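Local atomic coordinates of RNA-binding protein Smaug (Drosophila melanogaster, PDB entry 1OXJ), a protein that binds RNA, recognising it through a SAM domain that is followed by a second, helical domain of the PHAT family. Residues Met4-Ser8 with Pro97-Leu101; Tyr31-Ile37 with Ile59-Arg65; Leu69-Glu73 with Arg114-Val118. All blocks are in the same frame, centred on the assembly; numbering follows the deposited sequence.

Contact 1: Met4-Ser8 with Pro97-Leu101; sequences MVGMS and PMKPL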
loop_
_atom_site.group_PDB
_atom_site.type_symbol
_atom_site.label_atom_id
_atom_site.label_comp_id
_atom_site.label_asym_id
_atom_site.label_seq_id
_atom_site.Cartn_x
_atom_site.Cartn_y
_atom_site.Cartn_z
ATOM N N MET A 4 3.902 -2.309 17.610
ATOM C CA MET A 4 3.200 -1.067 17.902
ATOM C C MET A 4 2.369 -0.556 16.726
ATOM O O MET A 4 2.378 -1.130 15.638
ATOM C CB MET A 4 4.192 0.009 18.351
ATOM C CG MET A 4 3.520 1.218 18.985
ATOM S SD MET A 4 4.677 2.451 19.597
ATOM C CE MET A 4 4.688 2.063 21.366
ATOM N N VAL A 5 1.655 0.537 16.963
ATOM C CA VAL A 5 0.780 1.146 15.970
ATOM C C VAL A 5 1.372 1.253 14.565
ATOM O O VAL A 5 2.454 1.806 14.379
ATOM C CB VAL A 5 0.353 2.555 16.426
ATOM C CG1 VAL A 5 -0.693 3.119 15.477
ATOM C CG2 VAL A 5 -0.180 2.498 17.858
ATOM N N GLY A 6 0.644 0.720 13.583
ATOM C CA GLY A 6 1.082 0.788 12.202
ATOM C C GLY A 6 2.158 -0.191 11.772
ATOM O O GLY A 6 2.598 -0.163 10.620
ATOM N N MET A 7 2.579 -1.072 12.673
ATOM C CA MET A 7 3.629 -2.025 12.336
ATOM C C MET A 7 3.212 -3.496 12.315
ATOM O O MET A 7 4.055 -4.376 12.153
ATOM C CB MET A 7 4.802 -1.820 13.296
ATOM C CG MET A 7 5.450 -0.431 13.146
ATOM S SD MET A 7 6.300 -0.190 11.566
ATOM C CE MET A 7 7.892 -0.505 12.111
ATOM N N SER A 8 1.916 -3.764 12.450
ATOM C CA SER A 8 1.432 -5.141 12.455
ATOM C C SER A 8 1.709 -5.878 11.152
ATOM O O SER A 8 1.817 -7.099 11.141
ATOM C CB SER A 8 -0.072 -5.187 12.760
ATOM O OG SER A 8 -0.831 -4.609 11.714
ATOM N N PRO A 97 3.523 -0.960 5.577
ATOM C CA PRO A 97 3.048 -0.593 6.913
ATOM C C PRO A 97 2.267 0.709 6.855
ATOM O O PRO A 97 2.780 1.733 6.390
ATOM C CB PRO A 97 4.339 -0.444 7.721
ATOM C CG PRO A 97 5.302 -1.358 7.015
ATOM C CD PRO A 97 4.989 -1.115 5.559
ATOM N N MET A 98 1.018 0.662 7.307
ATOM C CA MET A 98 0.158 1.833 7.313
ATOM C C MET A 98 -0.466 2.030 8.683
ATOM O O MET A 98 -0.957 1.088 9.300
ATOM C CB MET A 98 -0.967 1.694 6.278
ATOM C CG MET A 98 -0.520 1.682 4.818
ATOM S SD MET A 98 -1.964 1.696 3.662
ATOM C CE MET A 98 -1.604 0.263 2.638
ATOM N N LYS A 99 -0.442 3.267 9.154
ATOM C CA LYS A 99 -1.035 3.595 10.438
ATOM C C LYS A 99 -2.546 3.589 10.283
ATOM O O LYS A 99 -3.067 3.656 9.170
ATOM C CB LYS A 99 -0.589 4.983 10.886
ATOM C CG LYS A 99 0.915 5.134 11.056
ATOM C CD LYS A 99 1.269 6.477 11.677
ATOM C CE LYS A 99 0.959 6.496 13.165
ATOM N NZ LYS A 99 1.451 7.745 13.816
ATOM N N PRO A 100 -3.275 3.491 11.403
ATOM C CA PRO A 100 -4.742 3.490 11.355
ATOM C C PRO A 100 -5.274 4.757 10.673
ATOM O O PRO A 100 -4.606 5.795 10.661
ATOM C CB PRO A 100 -5.129 3.442 12.826
ATOM C CG PRO A 100 -4.024 2.605 13.435
ATOM C CD PRO A 100 -2.785 3.179 12.760
ATOM N N LEU A 101 -6.468 4.672 10.099
ATOM C CA LEU A 101 -7.073 5.837 9.459
ATOM C C LEU A 101 -7.283 6.925 10.508
ATOM O O LEU A 101 -7.186 8.121 10.212
ATOM C CB LEU A 101 -8.421 5.464 8.838
ATOM C CG LEU A 101 -8.402 4.415 7.727
ATOM C CD1 LEU A 101 -9.826 4.036 7.378
ATOM C CD2 LEU A 101 -7.687 4.963 6.505
#
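Gly6 packs against Met98 and Lys99 in a loop-to-loop contact between the SAM and PHAT parts of the chain: a type II beta turn, Met4 to Met7, meets the extended loop Pro97-Leu101. The turn lies just ahead of helix 10-16, and the loop is part of the connection from helix 83-91 to helix 111-127. The backbone bond from Met7 N to Met4 O, 3.0 Å, closes the turn, and Gly6 occupies its third position with the positive phi (78°) expected there. The two backbones are nearest at this residue, with Gly6 CA 3.9 Å from Lys99 CA. A beta carbon on Gly6 would point into the loop and press on Lys99 CG, so the absence of a side chain probably permits the approach. One of its hydrogens makes a CA-H...O contact, Gly6 CA to Met98 O, of 3.6 Å with 140° at the hydrogen. Pro97 CB sits 3.4 Å from Gly6 O, and the Pro97 ring also reaches Ile10, Trp13 and Met34, joining the PHAT side to the SAM helices. Lys99 sends its amine to a salt bridge with Glu32. At the other end of the contact Val5 places CG1 anti to its own backbone N (chi1 -173°), and this methyl meets the Pro100 ring crosswise, with Val5 CG1 only 3.4 Å from Pro100 CD, tighter than usual van der Waals contact.

Contact 2: Tyr31-Ile37 with Ile59-Arg65; sequences YEEMLLI and IDKLKER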
loop_
_atom_site.group_PDB
_atom_site.type_symbol
_atom_site.label_atom_id
_atom_site.label_comp_id
_atom_site.label_asym_id
_atom_site.label_seq_id
_atom_site.Cartn_x
_atom_site.Cartn_y
_atom_site.Cartn_z
ATOM N N TYR A 31 6.529 3.127 14.182
ATOM C CA TYR A 31 6.337 3.501 12.802
ATOM C C TYR A 31 7.238 4.691 12.437
ATOM O O TYR A 31 7.935 4.668 11.420
ATOM C CB TYR A 31 4.870 3.842 12.595
ATOM C CG TYR A 31 4.534 4.299 11.208
ATOM C CD1 TYR A 31 4.144 3.389 10.225
ATOM C CD2 TYR A 31 4.580 5.646 10.880
ATOM C CE1 TYR A 31 3.800 3.821 8.953
ATOM C CE2 TYR A 31 4.241 6.088 9.612
ATOM C CZ TYR A 31 3.850 5.177 8.656
ATOM O OH TYR A 31 3.482 5.628 7.413
ATOM N N GLU A 32 7.260 5.719 13.278
ATOM C CA GLU A 32 8.089 6.885 12.970
ATOM C C GLU A 32 9.576 6.539 12.900
ATOM O O GLU A 32 10.307 7.087 12.084
ATOM C CB GLU A 32 7.860 7.997 14.005
ATOM C CG GLU A 32 6.472 8.644 13.970
ATOM C CD GLU A 32 5.335 7.697 14.355
ATOM O OE1 GLU A 32 5.509 6.873 15.280
ATOM O OE2 GLU A 32 4.250 7.792 13.739
ATOM N N GLU A 33 10.029 5.637 13.761
ATOM C CA GLU A 33 11.436 5.244 13.753
ATOM C C GLU A 33 11.785 4.525 12.457
ATOM O O GLU A 33 12.871 4.731 11.899
ATOM C CB GLU A 33 11.746 4.344 14.951
ATOM C CG GLU A 33 11.722 5.091 16.289
ATOM C CD GLU A 33 12.077 4.192 17.456
ATOM O OE1 GLU A 33 11.375 3.175 17.672
ATOM O OE2 GLU A 33 13.062 4.504 18.157
ATOM N N MET A 34 10.869 3.681 11.982
ATOM C CA MET A 34 11.077 2.951 10.730
ATOM C C MET A 34 11.377 3.936 9.611
ATOM O O MET A 34 12.270 3.701 8.796
ATOM C CB MET A 34 9.830 2.112 10.356
ATOM C CG MET A 34 9.775 1.617 8.862
ATOM S SD MET A 34 8.324 0.611 8.436
ATOM C CE MET A 34 7.062 1.863 8.343
ATOM N N LEU A 35 10.637 5.043 9.578
ATOM C CA LEU A 35 10.820 6.051 8.533
ATOM C C LEU A 35 12.114 6.849 8.653
ATOM O O LEU A 35 12.453 7.617 7.758
ATOM C CB LEU A 35 9.621 7.008 8.491
ATOM C CG LEU A 35 8.284 6.343 8.139
ATOM C CD1 LEU A 35 7.185 7.396 8.072
ATOM C CD2 LEU A 35 8.400 5.610 6.808
ATOM N N LEU A 36 12.839 6.659 9.754
ATOM C CA LEU A 36 14.106 7.357 9.965
ATOM C C LEU A 36 15.288 6.495 9.539
ATOM O O LEU A 36 16.437 6.930 9.595
ATOM C CB LEU A 36 14.264 7.738 11.438
ATOM C CG LEU A 36 13.246 8.754 11.960
ATOM C CD1 LEU A 36 13.505 9.036 13.433
ATOM C CD2 LEU A 36 13.339 10.029 11.140
ATOM N N ILE A 37 15.001 5.271 9.109
ATOM C CA ILE A 37 16.041 4.339 8.689
ATOM C C ILE A 37 16.811 4.788 7.453
ATOM O O ILE A 37 16.217 5.183 6.446
ATOM C CB ILE A 37 15.444 2.944 8.412
ATOM C CG1 ILE A 37 15.039 2.289 9.734
ATOM C CG2 ILE A 37 16.440 2.086 7.649
ATOM C CD1 ILE A 37 14.295 0.975 9.575
ATOM N N ILE A 59 12.341 2.008 2.071
ATOM C CA ILE A 59 11.878 2.956 3.082
ATOM C C ILE A 59 11.662 4.314 2.410
ATOM O O ILE A 59 10.700 5.031 2.707
ATOM C CB ILE A 59 12.918 3.088 4.229
ATOM C CG1 ILE A 59 13.010 1.769 5.006
ATOM C CG2 ILE A 59 12.548 4.233 5.160
ATOM C CD1 ILE A 59 11.806 1.466 5.891
ATOM N N ASP A 60 12.559 4.667 1.492
ATOM C CA ASP A 60 12.418 5.929 0.780
ATOM C C ASP A 60 11.125 5.898 -0.022
ATOM O O ASP A 60 10.386 6.882 -0.056
ATOM C CB ASP A 60 13.610 6.168 -0.152
ATOM C CG ASP A 60 14.892 6.428 0.606
ATOM O OD1 ASP A 60 14.879 7.304 1.496
ATOM O OD2 ASP A 60 15.908 5.761 0.318
ATOM N N LYS A 61 10.836 4.759 -0.649
ATOM C CA LYS A 61 9.612 4.643 -1.430
ATOM C C LYS A 61 8.397 4.747 -0.519
ATOM O O LYS A 61 7.343 5.218 -0.936
ATOM C CB LYS A 61 9.578 3.322 -2.209
ATOM C CG LYS A 61 10.615 3.262 -3.316
ATOM C CD LYS A 61 10.393 2.085 -4.254
ATOM C CE LYS A 61 11.455 2.067 -5.341
ATOM N NZ LYS A 61 11.234 0.965 -6.313
ATOM N N LEU A 62 8.542 4.301 0.728
ATOM C CA LEU A 62 7.441 4.395 1.679
ATOM C C LEU A 62 7.113 5.867 1.857
ATOM O O LEU A 62 5.944 6.260 1.904
ATOM C CB LEU A 62 7.827 3.797 3.041
ATOM C CG LEU A 62 7.873 2.272 3.168
ATOM C CD1 LEU A 62 8.055 1.878 4.651
ATOM C CD2 LEU A 62 6.567 1.684 2.622
ATOM N N LYS A 63 8.154 6.689 1.934
ATOM C CA LYS A 63 7.960 8.121 2.126
ATOM C C LYS A 63 7.278 8.787 0.941
ATOM O O LYS A 63 6.683 9.850 1.088
ATOM C CB LYS A 63 9.298 8.818 2.399
ATOM C CG LYS A 63 10.055 8.320 3.622
ATOM C CD LYS A 63 11.273 9.203 3.876
ATOM C CE LYS A 63 12.360 8.483 4.650
ATOM N NZ LYS A 63 13.050 7.446 3.816
ATOM N N GLU A 64 7.347 8.158 -0.227
ATOM C CA GLU A 64 6.723 8.716 -1.427
ATOM C C GLU A 64 5.270 8.289 -1.636
ATOM O O GLU A 64 4.583 8.803 -2.516
ATOM C CB GLU A 64 7.531 8.338 -2.667
ATOM C CG GLU A 64 8.854 9.078 -2.797
ATOM C CD GLU A 64 8.687 10.584 -2.663
ATOM O OE1 GLU A 64 7.852 11.166 -3.392
ATOM O OE2 GLU A 64 9.393 11.187 -1.825
ATOM N N ARG A 65 4.791 7.362 -0.815
ATOM C CA ARG A 65 3.428 6.880 -0.958
ATOM C C ARG A 65 2.362 7.962 -1.122
ATOM O O ARG A 65 1.538 7.884 -2.036
ATOM C CB ARG A 65 3.070 5.969 0.214
ATOM C CG ARG A 65 3.724 4.599 0.138
ATOM C CD ARG A 65 3.428 3.794 1.379
ATOM N NE ARG A 65 3.934 4.462 2.585
ATOM C CZ ARG A 65 3.723 4.013 3.815
ATOM N NH1 ARG A 65 3.022 2.898 3.990
ATOM N NH2 ARG A 65 4.191 4.680 4.866
HETATM O O HOH W 1 16.026 5.870 3.556
#
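Met34 and Leu35 pack on Ile59 and Leu62 where the short helix 31-34 and the turn after it lie against helix 49-77, the long closing helix of the SAM fold. Met34 can be followed outward from CB, which leads off alongside the long helix rather than straight at it. CG, anti to the backbone N (chi1 164°), comes 3.6 Å from Ile59 CD1. SD passes Leu62 CD1, and after a bend at the last torsion the methyl finishes 3.8 Å from it, Met34 CE to Leu62 CD1. The two side chains, Met34 and Leu62, run at about a right angle. The same strip continues with Leu35 CD2 on Leu62 CB at 4.2 Å and Ile37 CG2 against Ile59 CG1.

Polar groups flank the strip. Tyr31 and Arg65 reach for each other from opposite directions, and Tyr31 OH meets the guanidinium edge near its plane. Arg65 NH2 is 2.8 Å from Tyr31 OH, but the angle at hydrogen, 122°, makes the bond weak. Arg65 is fixed more firmly by other bonds: NE donates to Leu62 O (2.8 Å, 153°), and NH1 goes to Pro97 O and Thr96 OG1. Leu62 CD2 packs above one guanidinium face, 3.7 Å from the plane and displaced toward its rim. At the far end Lys63 NZ forms a salt bridge with Asp60 OD1, 3.0 Å long, and a water within hydrogen-bonding distance of both that oxygen and Ile37 O probably bridges them. The chemistry thus divides: dispersion contacts hold the buried middle, while NE and NH1 hold the buried arginine independently of Tyr31, so the weak NH2 bond probably adds little, though it gives the tyrosine hydroxyl a polar neighbour.

Contact 3: Leu69-Glu73 with Arg114-Val118; sequences LNRVE and RFLKV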
loop_
_atom_site.group_PDB
_atom_site.type_symbol
_atom_site.label_atom_id
_atom_site.label_comp_id
_atom_site.label_asym_id
_atom_site.label_seq_id
_atom_site.Cartn_x
_atom_site.Cartn_y
_atom_site.Cartn_z
ATOM N N LEU A 69 0.112 8.169 -4.420
ATOM C CA LEU A 69 -1.342 8.035 -4.376
ATOM C C LEU A 69 -2.016 9.305 -4.888
ATOM O O LEU A 69 -3.006 9.247 -5.617
ATOM C CB LEU A 69 -1.802 7.716 -2.950
ATOM C CG LEU A 69 -1.380 6.321 -2.472
ATOM C CD1 LEU A 69 -1.570 6.188 -0.952
ATOM C CD2 LEU A 69 -2.201 5.274 -3.221
ATOM N N ASN A 70 -1.469 10.454 -4.508
ATOM C CA ASN A 70 -2.020 11.731 -4.944
ATOM C C ASN A 70 -1.981 11.794 -6.470
ATOM O O ASN A 70 -2.961 12.165 -7.119
ATOM C CB ASN A 70 -1.199 12.880 -4.345
ATOM C CG ASN A 70 -1.701 14.241 -4.772
ATOM O OD1 ASN A 70 -2.851 14.606 -4.506
ATOM N ND2 ASN A 70 -0.840 15.004 -5.443
ATOM N N ARG A 71 -0.838 11.422 -7.031
ATOM C CA ARG A 71 -0.641 11.420 -8.477
ATOM C C ARG A 71 -1.618 10.487 -9.187
ATOM O O ARG A 71 -2.230 10.857 -10.187
ATOM C CB ARG A 71 0.788 10.987 -8.808
ATOM C CG ARG A 71 1.127 11.060 -10.281
ATOM C CD ARG A 71 1.859 9.814 -10.733
ATOM N NE ARG A 71 3.019 9.514 -9.898
ATOM C CZ ARG A 71 3.752 8.413 -10.021
ATOM N NH1 ARG A 71 3.443 7.514 -10.945
ATOM N NH2 ARG A 71 4.788 8.208 -9.221
ATOM N N VAL A 72 -1.749 9.264 -8.680
ATOM C CA VAL A 72 -2.656 8.295 -9.285
ATOM C C VAL A 72 -4.079 8.818 -9.244
ATOM O O VAL A 72 -4.813 8.735 -10.225
ATOM C CB VAL A 72 -2.576 6.927 -8.562
ATOM C CG1 VAL A 72 -3.711 6.017 -9.028
ATOM C CG2 VAL A 72 -1.228 6.276 -8.847
ATOM N N GLU A 73 -4.473 9.365 -8.102
ATOM C CA GLU A 73 -5.811 9.917 -7.969
ATOM C C GLU A 73 -6.037 10.940 -9.083
ATOM O O GLU A 73 -7.013 10.872 -9.826
ATOM C CB GLU A 73 -5.961 10.619 -6.616
ATOM C CG GLU A 73 -7.315 11.279 -6.419
ATOM C CD GLU A 73 -7.414 12.038 -5.114
ATOM O OE1 GLU A 73 -7.017 11.480 -4.068
ATOM O OE2 GLU A 73 -7.893 13.190 -5.136
ATOM N N ARG A 114 -5.646 8.012 1.779
ATOM C CA ARG A 114 -5.367 8.267 0.371
ATOM C C ARG A 114 -5.508 6.969 -0.424
ATOM O O ARG A 114 -5.984 6.976 -1.560
ATOM C CB ARG A 114 -3.947 8.819 0.193
ATOM C CG ARG A 114 -3.692 10.167 0.893
ATOM C CD ARG A 114 -4.778 11.180 0.553
ATOM N NE ARG A 114 -4.847 11.495 -0.876
ATOM C CZ ARG A 114 -4.114 12.430 -1.485
ATOM N NH1 ARG A 114 -3.237 13.152 -0.801
ATOM N NH2 ARG A 114 -4.278 12.666 -2.781
ATOM N N PHE A 115 -5.080 5.864 0.185
ATOM C CA PHE A 115 -5.156 4.555 -0.454
ATOM C C PHE A 115 -6.610 4.166 -0.703
ATOM O O PHE A 115 -6.966 3.702 -1.790
ATOM C CB PHE A 115 -4.479 3.498 0.425
ATOM C CG PHE A 115 -4.334 2.162 -0.243
ATOM C CD1 PHE A 115 -3.220 1.882 -1.018
ATOM C CD2 PHE A 115 -5.319 1.190 -0.101
ATOM C CE1 PHE A 115 -3.077 0.635 -1.652
ATOM C CE2 PHE A 115 -5.192 -0.059 -0.727
ATOM C CZ PHE A 115 -4.064 -0.332 -1.503
ATOM N N LEU A 116 -7.456 4.348 0.306
ATOM C CA LEU A 116 -8.866 4.022 0.161
ATOM C C LEU A 116 -9.546 4.951 -0.842
ATOM O O LEU A 116 -10.477 4.545 -1.543
ATOM C CB LEU A 116 -9.572 4.092 1.515
ATOM C CG LEU A 116 -9.260 2.963 2.501
ATOM C CD1 LEU A 116 -10.003 3.221 3.788
ATOM C CD2 LEU A 116 -9.670 1.611 1.906
ATOM N N LYS A 117 -9.079 6.195 -0.919
ATOM C CA LYS A 117 -9.647 7.155 -1.869
ATOM C C LYS A 117 -9.369 6.682 -3.294
ATOM O O LYS A 117 -10.254 6.715 -4.151
ATOM C CB LYS A 117 -9.037 8.554 -1.674
ATOM C CG LYS A 117 -9.787 9.451 -0.690
ATOM C CD LYS A 117 -9.189 10.862 -0.680
ATOM C CE LYS A 117 -10.031 11.836 0.135
ATOM N NZ LYS A 117 -10.013 11.516 1.588
ATOM N N VAL A 118 -8.136 6.251 -3.542
ATOM C CA VAL A 118 -7.747 5.767 -4.857
ATOM C C VAL A 118 -8.531 4.504 -5.206
ATOM O O VAL A 118 -8.953 4.325 -6.352
ATOM C CB VAL A 118 -6.239 5.471 -4.918
ATOM C CG1 VAL A 118 -5.912 4.692 -6.189
ATOM C CG2 VAL A 118 -5.454 6.782 -4.884
HETATM O O HOH W 2 -5.800 9.339 -2.868
#
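Leu69, Val72 and Val118 form the apolar seam of a nearly parallel helix pair in the PHAT domain, where helix 49-77 runs beside helix 111-127; the axes of segments 69-73 and 114-118 approach to 9.5 Å and lie 20° from parallel. Leu69 CD1 lies 3.7 Å from Arg114 CB, its CD2 reaches the Phe115 ring and Val118 CG2, and Val72 CG1 meets Val118 CG1 crosswise at 3.8 Å. Leu90 of helix 83-91 touches Leu69, Phe115 and Val118, closing the seam on a third helix. Along one edge Arg114 bends twice, at its second and third torsions, which swings NH2 to the opposite helix. There NH2 donates to Asn70 OD1 (3.0 Å, 167°), on a lone pair in the carbonyl plane, and to Glu73 OE1 (3.3 Å), met from above the carboxylate, in a salt bridge. NH1 bonds to Glu108 O. A water accepts from Arg114 NE and donates to Glu73 OE1 and Arg114 O. A methionine in place of Arg114 would probably leave Glu73 without its charged mate, and Asn70 OD1 and the water without these donors. One guanidinium nitrogen serves two acceptors, and the guanidinium charge is likely to steady the Glu73 carboxylate as an anion.

From the N terminus, Met4-Ser8 opens contact 1, which closes only at Pro97-Leu101. Nested within that long loop, contact 2 joins Tyr31-Ile37 to Ile59-Arg65 and so closes a loop inside the SAM part. Contact 3 follows it in series: it opens at Leu69-Glu73, farther along the same helix 49-77, and closes at Arg114-Val118, beyond the end of contact 1, so contacts 1 and 3 cross. Helix 49-77 thus serves both parts of the fold. Pro97-Leu101 links all three sites: Lys99 CD packs on Tyr31 CD2 (3.5 Å) of contact 2, and Leu101 CD1 on Leu116 CD1 (3.7 Å) of contact 3.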